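Local coordinates for protein phytoene synthase (Enterococcus hirae, PDB 5IYS) that probably joins two farnesyl diphosphate molecules head to head into dehydrosqualene, a magnesium-dependent reaction of the squalene/phytoene synthase family, at residues Lys159-Ala164 / Asn222-Ser227; Gln74-Asn79 / Pro105-Leu110; Thr191-Ala196 / Val210-Ser215; Leu171-Glu176 / Asp265-Val270. All coordinates share one frame; numbering follows the deposited sequence.

Contacts 1, 2 and 4 each reach a pocket that holds two farnesyl thiodiphosphate molecules, while contact 3 lies away from it. Contact 1 touches the chain G tail through L161 and contact 4 grips the diphosphate of the same molecule through R172; the two contacts share helix 155-172, their centres about 20 Å apart. Contact 2 reaches the other inhibitor, chain H, through M109, and K267 of contact 4 reaches the diphosphate of that molecule, although the two centres lie about 30 Å apart. Contact 3 shares helix 207-227 with contact 1 and meets contact 4 directly, where W213 NE1 is 3.1 Å from L171 O, a probable hydrogen bond.

Contact 1 (Lys159-Ala164 / Asn222-Ser227); sequences KKLGEA and NLYEES. With FPS (S-[(2E,6E)-3,7,11-trimethyldodeca-2,6,10-trienyl] trihydrogen thiodiphosphate), chain G.
A164 and Y224 meet methyl to ring face. The methyl CB of A164 stands over the centre of the Y224 ring, 3.5 Å from its centroid and only 5° off the normal, a CH-pi contact. The ring reaches it although the CB of Y224 points away from the other helix: with CG opposite the carbonyl carbon (chi1 -82°), the phenol swings back beneath A164. Its hydroxyl is then tied to T168, one turn further along helix 155-172.

Further apolar contacts come from L161 and L223. L161 divides its two branches, CD1 lying 3.6 Å from CD1 of Y224 while CD2 meets C12 of the inhibitor tail (chain G) at 3.7 Å. L223 sets CB against A164 CB at 3.8 Å, and its CD1 lies beside the carboxylate of E163. The CB of S227 packs on L161 N at 3.6 Å.

Among the polar groups, the extended chain of K160 brings NZ to E226 OE1 on its anti side, 2.9 Å away, in a salt bridge. S227 OG donates a 2.8 Å hydrogen bond to Y224 O within its own helix.

The axes of the two segments approach to 7.9 Å at 153°, a closeness consistent with the small A164 and S227 at the interface: an antiparallel helix pair of the all-alpha terpenoid synthase fold, with L161 lining the prenyl pocket.

Contact 2 (Gln74-Asn79 / Pro105-Leu110); sequences QLLDFN and PFFDML. With FPS (S-[(2E,6E)-3,7,11-trimethyldodeca-2,6,10-trienyl] trihydrogen thiodiphosphate), chain H.
An outer layer of the all-alpha terpenoid synthase fold is built where L75 and N79 of helix 65-80 face F106, F107 and L110 of helix 104-116. The two segments run almost exactly antiparallel, but their axes stay 10.9 Å apart, so long side chains rather than backbones must bridge the distance.

L75 does most of this. With CG anti to its own N (chi1 174°), it pushes CD2 over one face of the F107 ring, 3.8 Å from the centroid and displaced toward the rim, as a CH-pi contact. The same methyl slides past L110 CD1 at 3.6 Å, while the other branch, CD1, touches F106 CB at 4.0 Å. Helix 65-80 offers F107 two more neighbours: L76 CD2 approaches CE1 obliquely at 3.5 Å, and CG of N79 sits at the ring edge, 3.8 Å from CE2, with its amide plane perpendicular to the ring.

On the inward side of helix 104-116, M109 bends its chain so that CE lies 3.6 Å from C6 of the inhibitor (chain H), and F106 meets F51 edge to face.

Since no hydrogen bond links the two segments, the fit rests on shape and dispersion: leucine methyls and an amide pack round one aromatic ring, while OD1 of N79, one turn on from L75, bonds to T103.

Contact 3 (Thr191-Ala196 / Val210-Ser215); sequences TRFGVA and VALWES
The F193 ring is held between backbone and side chain. On one face lies helix 207-227, whose L212 CA stands 3.8 Å from the ring centroid, 16° off the normal, in a CH-pi contact, with the carbonyl group of A211 nearby over the same face. The opposite face is covered by its own neighbour R192, whose CG sits above the rim. R192 then runs on extended to NE, and CZ of the F193 ring lies 3.3 Å from its guanidinium plane, toward the rim of that group, the two planes being tilted against each other. Around the ring the smaller groups of the second helix close in: A211 CB is 3.5 Å from CD1, and S215 CB comes to 3.4 Å from CZ at an oblique angle.

G194, with positive phi (64°), closes the end of helix 187-193 in a Schellman motif. Its N bonds back to T191 O, and the turn brings V195 against helix 207-227. There V195 CG2 meets L212 CD1 at 3.8 Å, the two side chains crossing at about a right angle. A hydrophobic seam thus joins the short helix and the turn after it to the long helix 207-227, at the periphery of the helical domain.

Polar links skirt the seam. A water accepts from R192 NH2 at 2.7 Å and lies 3.3 Å from S215 OG, joining the two segments without a direct bond. The hydroxyl of S215 is also bonded to R125.

Contact 4 (Leu171-Glu176 / Asp265-Val270); sequences LRDVGE and DNKNKV. With FPS (S-[(2E,6E)-3,7,11-trimethyldodeca-2,6,10-trienyl] trihydrogen thiodiphosphate), chain G.
R172 leaves helix 155-172 with CG opposite its N (chi1 -178°) and turns at chi3 (71°), which lays one guanidinium face under K267 CG, 3.6 Å from R172 NE. K267, bent at its last torsion, crosses above at about a right angle and directs NZ to D173 OD2, a weak 3.5 Å salt bridge.

Along its edge the guanidinium has four bonds. NE meets D173 OD1 at 2.9 Å, approaching from above the carboxylate plane, and NH2 uses the syn lone pair of OD2 at 3.0 Å, a side-on grip. NH1 points to O2B of the inhibitor (chain G), 2.7 Å away at 159°, and is also bonded to Q252.

Around this centre, R172 CG packs on N266 CB at 3.5 Å. E176 OE2 accepts a weak bond from D265 N, and a water bonded to N266 N, at 2.9 Å, lies between the carboxylates of D173 and E176.

K267 NZ also forms a salt bridge with the diphosphate of the other inhibitor (chain H). The network therefore holds two cationic side chains ready for two diphosphates, with D173, assigned to a magnesium site in this protein though no magnesium is bound to it in this chain, fixing the rotation of R172.

Contact 1 (Lys159-Ala164 / Asn222-Ser227)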
# COMPACT_ATOMS: atom_id res chain seq x y z
N LYS A 159 5.21 1.81 9.50
CA LYS A 159 6.04 1.23 8.46
C LYS A 159 5.82 -0.27 8.38
O LYS A 159 5.89 -0.84 7.31
CB LYS A 159 7.52 1.51 8.71
CG LYS A 159 7.95 2.94 8.39
CD LYS A 159 9.46 3.00 8.19
CE LYS A 159 10.21 3.24 9.49
NZ LYS A 159 11.69 3.26 9.25
N LYS A 160 5.62 -0.92 9.52
CA LYS A 160 5.32 -2.35 9.51
C LYS A 160 4.01 -2.69 8.76
O LYS A 160 3.91 -3.76 8.14
CB LYS A 160 5.28 -2.90 10.94
CG LYS A 160 6.71 -3.00 11.55
CD LYS A 160 6.66 -3.45 13.01
CE LYS A 160 8.05 -3.75 13.55
NZ LYS A 160 7.85 -4.03 15.00
N LEU A 161 2.98 -1.87 8.90
CA LEU A 161 1.70 -2.20 8.25
C LEU A 161 1.87 -2.08 6.72
O LEU A 161 1.33 -2.87 5.94
CB LEU A 161 0.58 -1.23 8.68
CG LEU A 161 -0.79 -1.46 8.02
CD1 LEU A 161 -1.25 -2.91 8.02
CD2 LEU A 161 -1.86 -0.57 8.67
N GLY A 162 2.60 -1.06 6.30
CA GLY A 162 2.89 -0.90 4.86
C GLY A 162 3.71 -2.06 4.32
O GLY A 162 3.43 -2.61 3.25
N GLU A 163 4.70 -2.48 5.08
CA GLU A 163 5.42 -3.70 4.75
C GLU A 163 4.55 -4.96 4.70
O GLU A 163 4.70 -5.78 3.78
CB GLU A 163 6.63 -3.91 5.68
CG GLU A 163 7.60 -4.97 5.16
CD GLU A 163 8.69 -5.32 6.19
OE1 GLU A 163 8.90 -4.54 7.14
OE2 GLU A 163 9.29 -6.41 6.10
N ALA A 164 3.70 -5.17 5.69
CA ALA A 164 2.82 -6.34 5.69
C ALA A 164 1.98 -6.34 4.40
O ALA A 164 1.68 -7.39 3.83
CB ALA A 164 1.89 -6.32 6.95
N ASN A 222 2.80 -11.65 11.04
CA ASN A 222 3.48 -11.06 12.19
C ASN A 222 3.57 -9.55 12.12
O ASN A 222 3.35 -8.86 13.11
CB ASN A 222 4.90 -11.62 12.30
CG ASN A 222 4.93 -13.07 12.77
OD1 ASN A 222 5.98 -13.72 12.73
ND2 ASN A 222 3.80 -13.57 13.24
N LEU A 223 3.88 -9.04 10.93
CA LEU A 223 3.93 -7.59 10.77
C LEU A 223 2.59 -6.89 10.91
O LEU A 223 2.55 -5.78 11.45
CB LEU A 223 4.58 -7.20 9.44
CG LEU A 223 6.04 -7.63 9.28
CD1 LEU A 223 6.38 -7.54 7.79
CD2 LEU A 223 6.92 -6.70 10.08
N TYR A 224 1.51 -7.48 10.38
CA TYR A 224 0.17 -6.96 10.58
C TYR A 224 -0.04 -6.85 12.09
O TYR A 224 -0.42 -5.80 12.61
CB TYR A 224 -0.89 -7.87 9.93
CG TYR A 224 -1.09 -7.66 8.43
CD1 TYR A 224 -1.65 -6.47 7.94
CD2 TYR A 224 -0.86 -8.69 7.55
CE1 TYR A 224 -1.90 -6.31 6.57
CE2 TYR A 224 -1.06 -8.52 6.18
CZ TYR A 224 -1.59 -7.34 5.70
OH TYR A 224 -1.85 -7.22 4.33
N GLU A 225 0.10 -7.98 12.77
CA GLU A 225 -0.12 -8.00 14.22
C GLU A 225 0.72 -7.00 15.00
O GLU A 225 0.20 -6.29 15.85
CB GLU A 225 0.02 -9.41 14.78
CG GLU A 225 -1.25 -10.27 14.61
CD GLU A 225 -2.42 -9.80 15.48
OE1 GLU A 225 -2.16 -9.32 16.61
OE2 GLU A 225 -3.59 -9.87 15.04
N GLU A 226 2.02 -6.92 14.71
CA GLU A 226 2.87 -5.91 15.30
C GLU A 226 2.40 -4.49 15.04
O GLU A 226 2.42 -3.66 15.94
CB GLU A 226 4.34 -6.09 14.90
CG GLU A 226 4.99 -7.40 15.37
CD GLU A 226 6.27 -7.70 14.62
OE1 GLU A 226 6.98 -6.72 14.29
OE2 GLU A 226 6.56 -8.89 14.35
N SER A 227 1.93 -4.21 13.83
CA SER A 227 1.57 -2.83 13.48
C SER A 227 0.36 -2.36 14.28
O SER A 227 0.18 -1.15 14.47
CB SER A 227 1.29 -2.69 11.97
OG SER A 227 0.02 -3.25 11.64
C1 FPS G . -2.01 -1.72 -2.72
S1 FPS G . -2.53 -0.35 -3.69
C2 FPS G . -1.30 -1.04 -1.56
C3 FPS G . -0.22 -1.53 -0.94
C4 FPS G . 0.38 -2.85 -1.35
C5 FPS G . 0.43 -0.80 0.22
C6 FPS G . -0.24 0.53 0.59
C7 FPS G . 0.25 0.94 1.97
C8 FPS G . -0.55 1.55 2.86
C10 FPS G . 0.09 2.02 4.15
C9 FPS G . -2.01 1.84 2.60
C11 FPS G . -0.68 1.42 5.34
C12 FPS G . -0.19 2.01 6.65
C13 FPS G . -0.76 3.07 7.27
C14 FPS G . -0.20 3.55 8.59
C15 FPS G . -1.95 3.79 6.71
PA FPS G . -4.06 -0.87 -4.98
O1A FPS G . -4.90 0.28 -5.30
O2A FPS G . -3.22 -1.22 -6.32
O3A FPS G . -4.86 -2.20 -4.60
PB FPS G . -4.22 -3.59 -5.16
O1B FPS G . -4.86 -3.98 -6.46
O2B FPS G . -4.43 -4.54 -4.01
O3B FPS G . -2.73 -3.51 -5.43

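Contact 2 (Gln74-Asn79 / Pro105-Leu110)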
# COMPACT_ATOMS: atom_id res chain seq x y z
N GLN A 74 7.72 18.22 -10.09
CA GLN A 74 6.56 18.80 -9.42
C GLN A 74 6.65 18.69 -7.89
O GLN A 74 6.35 19.64 -7.17
CB GLN A 74 5.30 18.10 -9.92
CG GLN A 74 5.02 18.48 -11.34
CD GLN A 74 3.86 17.70 -11.90
OE1 GLN A 74 3.57 16.60 -11.46
NE2 GLN A 74 3.23 18.24 -12.94
N LEU A 75 7.17 17.57 -7.43
CA LEU A 75 7.29 17.35 -5.99
C LEU A 75 8.38 18.27 -5.43
O LEU A 75 8.22 18.83 -4.34
CB LEU A 75 7.67 15.88 -5.74
CG LEU A 75 7.97 15.51 -4.28
CD1 LEU A 75 6.84 15.90 -3.36
CD2 LEU A 75 8.28 13.97 -4.24
N LEU A 76 9.49 18.43 -6.15
CA LEU A 76 10.52 19.35 -5.71
C LEU A 76 9.95 20.76 -5.61
O LEU A 76 10.23 21.48 -4.65
CB LEU A 76 11.76 19.36 -6.62
CG LEU A 76 12.67 18.12 -6.54
CD1 LEU A 76 13.54 17.99 -7.79
CD2 LEU A 76 13.54 18.09 -5.27
N ASP A 77 9.14 21.15 -6.57
CA ASP A 77 8.53 22.48 -6.53
C ASP A 77 7.63 22.60 -5.30
O ASP A 77 7.62 23.62 -4.60
CB ASP A 77 7.72 22.76 -7.81
CG ASP A 77 8.60 23.16 -9.01
OD1 ASP A 77 9.79 23.53 -8.84
OD2 ASP A 77 8.09 23.12 -10.15
N PHE A 78 6.79 21.58 -5.11
CA PHE A 78 5.83 21.55 -4.04
C PHE A 78 6.59 21.69 -2.72
O PHE A 78 6.20 22.46 -1.85
CB PHE A 78 5.13 20.18 -4.03
CG PHE A 78 3.99 20.08 -3.05
CD1 PHE A 78 2.75 20.61 -3.36
CD2 PHE A 78 4.18 19.46 -1.82
CE1 PHE A 78 1.67 20.45 -2.49
CE2 PHE A 78 3.13 19.36 -0.91
CZ PHE A 78 1.88 19.87 -1.22
N ASN A 79 7.65 20.91 -2.59
CA ASN A 79 8.52 20.93 -1.42
C ASN A 79 9.08 22.32 -1.13
O ASN A 79 9.20 22.72 0.03
CB ASN A 79 9.67 19.93 -1.61
CG ASN A 79 10.53 19.79 -0.38
OD1 ASN A 79 10.02 19.55 0.71
ND2 ASN A 79 11.84 19.94 -0.54
N PRO A 105 8.39 11.26 2.74
CA PRO A 105 7.99 9.93 2.28
C PRO A 105 7.47 9.97 0.85
O PRO A 105 7.52 8.95 0.14
CB PRO A 105 6.90 9.48 3.27
CG PRO A 105 6.51 10.72 4.06
CD PRO A 105 7.62 11.75 3.89
N PHE A 106 7.06 11.14 0.38
CA PHE A 106 6.61 11.27 -1.01
C PHE A 106 7.82 11.10 -1.94
O PHE A 106 7.72 10.45 -2.99
CB PHE A 106 5.93 12.64 -1.26
CG PHE A 106 4.59 12.77 -0.58
CD1 PHE A 106 4.50 13.08 0.77
CD2 PHE A 106 3.42 12.50 -1.29
CE1 PHE A 106 3.25 13.13 1.40
CE2 PHE A 106 2.19 12.61 -0.68
CZ PHE A 106 2.11 12.89 0.68
N PHE A 107 8.96 11.64 -1.51
CA PHE A 107 10.20 11.52 -2.27
C PHE A 107 10.63 10.04 -2.25
O PHE A 107 11.03 9.49 -3.27
CB PHE A 107 11.27 12.39 -1.58
CG PHE A 107 11.26 13.83 -1.99
CD1 PHE A 107 11.66 14.20 -3.28
CD2 PHE A 107 10.92 14.82 -1.09
CE1 PHE A 107 11.68 15.55 -3.66
CE2 PHE A 107 11.03 16.17 -1.43
CZ PHE A 107 11.36 16.53 -2.72
N ASP A 108 10.54 9.40 -1.09
CA ASP A 108 10.84 7.98 -0.96
C ASP A 108 10.03 7.09 -1.92
O ASP A 108 10.55 6.13 -2.46
CB ASP A 108 10.67 7.50 0.50
CG ASP A 108 11.73 8.06 1.45
OD1 ASP A 108 12.77 8.53 0.93
OD2 ASP A 108 11.56 8.00 2.70
N MET A 109 8.72 7.31 -2.02
CA MET A 109 7.89 6.63 -3.01
C MET A 109 8.45 6.77 -4.44
O MET A 109 8.54 5.77 -5.16
CB MET A 109 6.44 7.16 -2.93
CG MET A 109 5.46 6.67 -4.03
SD MET A 109 5.31 4.88 -4.07
CE MET A 109 4.11 4.53 -2.78
N LEU A 110 8.81 7.97 -4.87
CA LEU A 110 9.28 8.13 -6.25
C LEU A 110 10.60 7.36 -6.40
O LEU A 110 10.90 6.83 -7.46
CB LEU A 110 9.50 9.60 -6.58
CG LEU A 110 8.20 10.40 -6.42
CD1 LEU A 110 8.35 11.78 -7.04
CD2 LEU A 110 7.06 9.64 -7.09
C1 FPS H . 0.60 -1.37 -5.40
S1 FPS H . 1.77 -2.68 -5.29
C2 FPS H . 1.32 -0.06 -5.57
C3 FPS H . 2.05 0.55 -4.62
C4 FPS H . 2.32 -0.06 -3.27
C5 FPS H . 2.67 1.89 -4.95
C6 FPS H . 1.62 3.00 -4.96
C7 FPS H . 0.74 2.93 -3.73
C8 FPS H . -0.59 3.02 -3.82
C10 FPS H . -1.38 2.88 -2.54
C9 FPS H . -1.28 3.16 -5.15
C11 FPS H . -1.66 4.20 -1.86
C12 FPS H . -2.78 3.86 -0.89
C13 FPS H . -3.33 4.73 -0.03
C14 FPS H . -2.90 6.16 0.08
C15 FPS H . -4.41 4.24 0.88
PA FPS H . 1.84 -3.22 -7.26
O1A FPS H . 2.31 -2.08 -8.07
O2A FPS H . 2.88 -4.44 -7.42
O3A FPS H . 0.41 -3.89 -7.62
PB FPS H . -0.74 -3.32 -8.57
O1B FPS H . -0.83 -4.30 -9.71
O2B FPS H . -0.44 -1.94 -9.12
O3B FPS H . -2.00 -3.27 -7.73

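Contact 3 (Thr191-Ala196 / Val210-Ser215)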
# COMPACT_ATOMS: atom_id res chain seq x y z
N THR A 191 16.54 -20.37 -2.55
CA THR A 191 17.56 -21.35 -2.17
C THR A 191 17.21 -22.13 -0.90
O THR A 191 17.28 -23.37 -0.90
CB THR A 191 18.94 -20.68 -2.06
OG1 THR A 191 19.28 -20.08 -3.32
CG2 THR A 191 20.01 -21.68 -1.67
N ARG A 192 16.76 -21.45 0.15
CA ARG A 192 16.46 -22.08 1.44
C ARG A 192 15.36 -23.14 1.29
O ARG A 192 15.46 -24.23 1.88
CB ARG A 192 16.09 -21.01 2.49
CG ARG A 192 15.23 -21.48 3.66
CD ARG A 192 14.94 -20.35 4.66
NE ARG A 192 14.13 -20.80 5.79
CZ ARG A 192 13.42 -19.99 6.58
NH1 ARG A 192 13.43 -18.67 6.37
NH2 ARG A 192 12.68 -20.50 7.55
N PHE A 193 14.36 -22.86 0.45
CA PHE A 193 13.20 -23.73 0.34
C PHE A 193 13.27 -24.64 -0.88
O PHE A 193 12.37 -25.43 -1.12
CB PHE A 193 11.89 -22.92 0.36
CG PHE A 193 11.60 -22.27 1.69
CD1 PHE A 193 11.08 -23.01 2.74
CD2 PHE A 193 11.95 -20.94 1.92
CE1 PHE A 193 10.86 -22.43 4.00
CE2 PHE A 193 11.75 -20.36 3.16
CZ PHE A 193 11.18 -21.08 4.19
N GLY A 194 14.34 -24.50 -1.66
CA GLY A 194 14.51 -25.30 -2.88
C GLY A 194 13.46 -25.04 -3.94
O GLY A 194 12.89 -25.97 -4.51
N VAL A 195 13.18 -23.76 -4.19
CA VAL A 195 12.30 -23.35 -5.28
C VAL A 195 13.11 -23.02 -6.52
O VAL A 195 14.07 -22.26 -6.45
CB VAL A 195 11.45 -22.10 -4.90
CG1 VAL A 195 10.57 -21.70 -6.08
CG2 VAL A 195 10.60 -22.42 -3.67
N ALA A 196 12.68 -23.54 -7.66
CA ALA A 196 13.29 -23.18 -8.94
C ALA A 196 12.35 -22.20 -9.60
O ALA A 196 11.13 -22.28 -9.40
CB ALA A 196 13.45 -24.43 -9.81
N VAL A 210 5.16 -23.75 -1.67
CA VAL A 210 4.19 -23.55 -0.60
C VAL A 210 4.91 -23.24 0.71
O VAL A 210 4.56 -22.30 1.42
CB VAL A 210 3.21 -24.73 -0.46
CG1 VAL A 210 2.31 -24.51 0.77
CG2 VAL A 210 2.34 -24.84 -1.72
N ALA A 211 6.00 -23.96 0.96
CA ALA A 211 6.84 -23.73 2.13
C ALA A 211 7.30 -22.28 2.18
O ALA A 211 7.20 -21.63 3.22
CB ALA A 211 8.03 -24.66 2.11
N LEU A 212 7.88 -21.81 1.07
CA LEU A 212 8.39 -20.46 0.96
C LEU A 212 7.28 -19.43 1.12
O LEU A 212 7.39 -18.53 1.95
CB LEU A 212 9.08 -20.27 -0.40
CG LEU A 212 9.82 -18.95 -0.67
CD1 LEU A 212 10.70 -19.07 -1.93
CD2 LEU A 212 8.86 -17.78 -0.79
N TRP A 213 6.20 -19.60 0.35
CA TRP A 213 5.00 -18.79 0.46
C TRP A 213 4.57 -18.64 1.92
O TRP A 213 4.43 -17.52 2.44
CB TRP A 213 3.87 -19.39 -0.38
CG TRP A 213 2.73 -18.44 -0.65
CD1 TRP A 213 2.52 -17.71 -1.80
CD2 TRP A 213 1.63 -18.14 0.22
NE1 TRP A 213 1.40 -16.94 -1.67
CE2 TRP A 213 0.81 -17.21 -0.46
CE3 TRP A 213 1.25 -18.57 1.49
CZ2 TRP A 213 -0.39 -16.72 0.09
CZ3 TRP A 213 0.10 -18.04 2.07
CH2 TRP A 213 -0.70 -17.12 1.37
N GLU A 214 4.41 -19.76 2.60
CA GLU A 214 3.97 -19.75 3.98
C GLU A 214 4.97 -19.11 4.93
O GLU A 214 4.57 -18.43 5.87
CB GLU A 214 3.55 -21.13 4.46
CG GLU A 214 2.21 -21.57 3.88
CD GLU A 214 1.01 -20.82 4.46
OE1 GLU A 214 1.16 -19.96 5.35
OE2 GLU A 214 -0.11 -21.05 3.99
N SER A 215 6.26 -19.26 4.64
CA SER A 215 7.26 -18.57 5.43
C SER A 215 7.06 -17.06 5.35
O SER A 215 7.23 -16.34 6.34
CB SER A 215 8.67 -18.88 4.93
OG SER A 215 9.62 -18.35 5.82
O HOH W 1 10.26 -19.87 8.64

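Contact 4 (Leu171-Glu176 / Asp265-Val270)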
# COMPACT_ATOMS: atom_id res chain seq x y z
N LEU A 171 2.78 -11.83 -2.50
CA LEU A 171 2.35 -13.22 -2.34
C LEU A 171 1.10 -13.48 -3.15
O LEU A 171 0.86 -14.60 -3.62
CB LEU A 171 2.10 -13.51 -0.85
CG LEU A 171 3.39 -13.66 -0.03
CD1 LEU A 171 3.07 -13.57 1.44
CD2 LEU A 171 4.09 -15.03 -0.33
N ARG A 172 0.31 -12.44 -3.34
CA ARG A 172 -0.91 -12.57 -4.13
C ARG A 172 -0.57 -12.73 -5.61
O ARG A 172 -1.31 -13.39 -6.36
CB ARG A 172 -1.82 -11.36 -3.87
CG ARG A 172 -3.17 -11.38 -4.59
CD ARG A 172 -3.83 -10.00 -4.45
NE ARG A 172 -3.12 -9.03 -5.29
CZ ARG A 172 -3.37 -7.73 -5.33
NH1 ARG A 172 -4.23 -7.20 -4.47
NH2 ARG A 172 -2.75 -6.97 -6.22
N ASP A 173 0.53 -12.14 -6.07
CA ASP A 173 0.69 -11.87 -7.50
C ASP A 173 1.92 -12.58 -8.07
O ASP A 173 2.44 -12.17 -9.12
CB ASP A 173 0.83 -10.36 -7.77
CG ASP A 173 -0.43 -9.56 -7.48
OD1 ASP A 173 -1.53 -10.14 -7.40
OD2 ASP A 173 -0.32 -8.32 -7.35
N VAL A 174 2.38 -13.65 -7.44
CA VAL A 174 3.62 -14.27 -7.87
C VAL A 174 3.62 -14.60 -9.38
O VAL A 174 4.58 -14.30 -10.10
CB VAL A 174 3.96 -15.51 -7.06
CG1 VAL A 174 5.14 -16.24 -7.67
CG2 VAL A 174 4.23 -15.14 -5.59
N GLY A 175 2.54 -15.19 -9.87
CA GLY A 175 2.52 -15.65 -11.26
C GLY A 175 2.50 -14.54 -12.29
O GLY A 175 3.27 -14.57 -13.27
N GLU A 176 1.60 -13.58 -12.10
CA GLU A 176 1.48 -12.40 -12.97
C GLU A 176 2.79 -11.62 -12.96
O GLU A 176 3.28 -11.20 -14.01
CB GLU A 176 0.29 -11.51 -12.56
CG GLU A 176 -0.99 -11.73 -13.40
CD GLU A 176 -2.26 -11.95 -12.57
OE1 GLU A 176 -2.54 -11.13 -11.66
OE2 GLU A 176 -3.02 -12.91 -12.84
N ASP A 265 -4.49 -15.16 -10.86
CA ASP A 265 -5.91 -14.85 -10.74
C ASP A 265 -6.33 -14.76 -9.27
O ASP A 265 -7.33 -15.36 -8.87
CB ASP A 265 -6.74 -15.90 -11.49
CG ASP A 265 -8.22 -15.59 -11.46
OD1 ASP A 265 -8.58 -14.42 -11.70
OD2 ASP A 265 -9.02 -16.49 -11.14
N ASN A 266 -5.58 -13.99 -8.49
CA ASN A 266 -5.80 -13.90 -7.05
C ASN A 266 -6.36 -12.54 -6.64
O ASN A 266 -6.67 -12.31 -5.46
CB ASN A 266 -4.50 -14.17 -6.28
CG ASN A 266 -4.04 -15.61 -6.39
OD1 ASN A 266 -2.84 -15.90 -6.41
ND2 ASN A 266 -4.99 -16.53 -6.37
N LYS A 267 -6.52 -11.65 -7.61
CA LYS A 267 -6.99 -10.31 -7.35
C LYS A 267 -8.51 -10.27 -7.34
O LYS A 267 -9.17 -11.06 -8.03
CB LYS A 267 -6.48 -9.33 -8.41
CG LYS A 267 -5.00 -9.02 -8.34
CD LYS A 267 -4.62 -8.04 -9.45
CE LYS A 267 -3.16 -8.25 -9.89
NZ LYS A 267 -2.31 -7.01 -9.89
N ASN A 268 -9.06 -9.29 -6.62
CA ASN A 268 -10.49 -9.03 -6.66
C ASN A 268 -11.24 -10.31 -6.28
O ASN A 268 -12.30 -10.60 -6.83
CB ASN A 268 -10.91 -8.60 -8.07
CG ASN A 268 -10.24 -7.30 -8.50
OD1 ASN A 268 -10.23 -6.30 -7.76
ND2 ASN A 268 -9.68 -7.30 -9.70
N LYS A 269 -10.67 -11.07 -5.35
CA LYS A 269 -11.30 -12.32 -4.91
C LYS A 269 -11.97 -12.22 -3.54
O LYS A 269 -12.65 -13.15 -3.11
CB LYS A 269 -10.33 -13.50 -4.93
CG LYS A 269 -9.98 -14.00 -6.32
CD LYS A 269 -11.22 -14.56 -7.00
CE LYS A 269 -10.89 -15.10 -8.39
NZ LYS A 269 -10.42 -16.52 -8.32
N VAL A 270 -11.72 -11.11 -2.84
CA VAL A 270 -12.45 -10.82 -1.61
C VAL A 270 -13.82 -10.20 -1.91
O VAL A 270 -13.93 -9.07 -2.39
CB VAL A 270 -11.63 -9.92 -0.67
CG1 VAL A 270 -12.37 -9.67 0.65
CG2 VAL A 270 -10.27 -10.57 -0.42
C1 FPS G . -2.01 -1.72 -2.72
S1 FPS G . -2.53 -0.35 -3.69
C2 FPS G . -1.30 -1.04 -1.56
C3 FPS G . -0.22 -1.53 -0.94
C4 FPS G . 0.38 -2.85 -1.35
C5 FPS G . 0.43 -0.80 0.22
C6 FPS G . -0.24 0.53 0.59
C7 FPS G . 0.25 0.94 1.97
C8 FPS G . -0.55 1.55 2.86
C10 FPS G . 0.09 2.02 4.15
C9 FPS G . -2.01 1.84 2.60
C11 FPS G . -0.68 1.42 5.34
C12 FPS G . -0.19 2.01 6.65
C13 FPS G . -0.76 3.07 7.27
C14 FPS G . -0.20 3.55 8.59
C15 FPS G . -1.95 3.79 6.71
PA FPS G . -4.06 -0.87 -4.98
O1A FPS G . -4.90 0.28 -5.30
O2A FPS G . -3.22 -1.22 -6.32
O3A FPS G . -4.86 -2.20 -4.60
PB FPS G . -4.22 -3.59 -5.16
O1B FPS G . -4.86 -3.98 -6.46
O2B FPS G . -4.43 -4.54 -4.01
O3B FPS G . -2.73 -3.51 -5.43
O HOH W 2 -3.13 -12.53 -8.91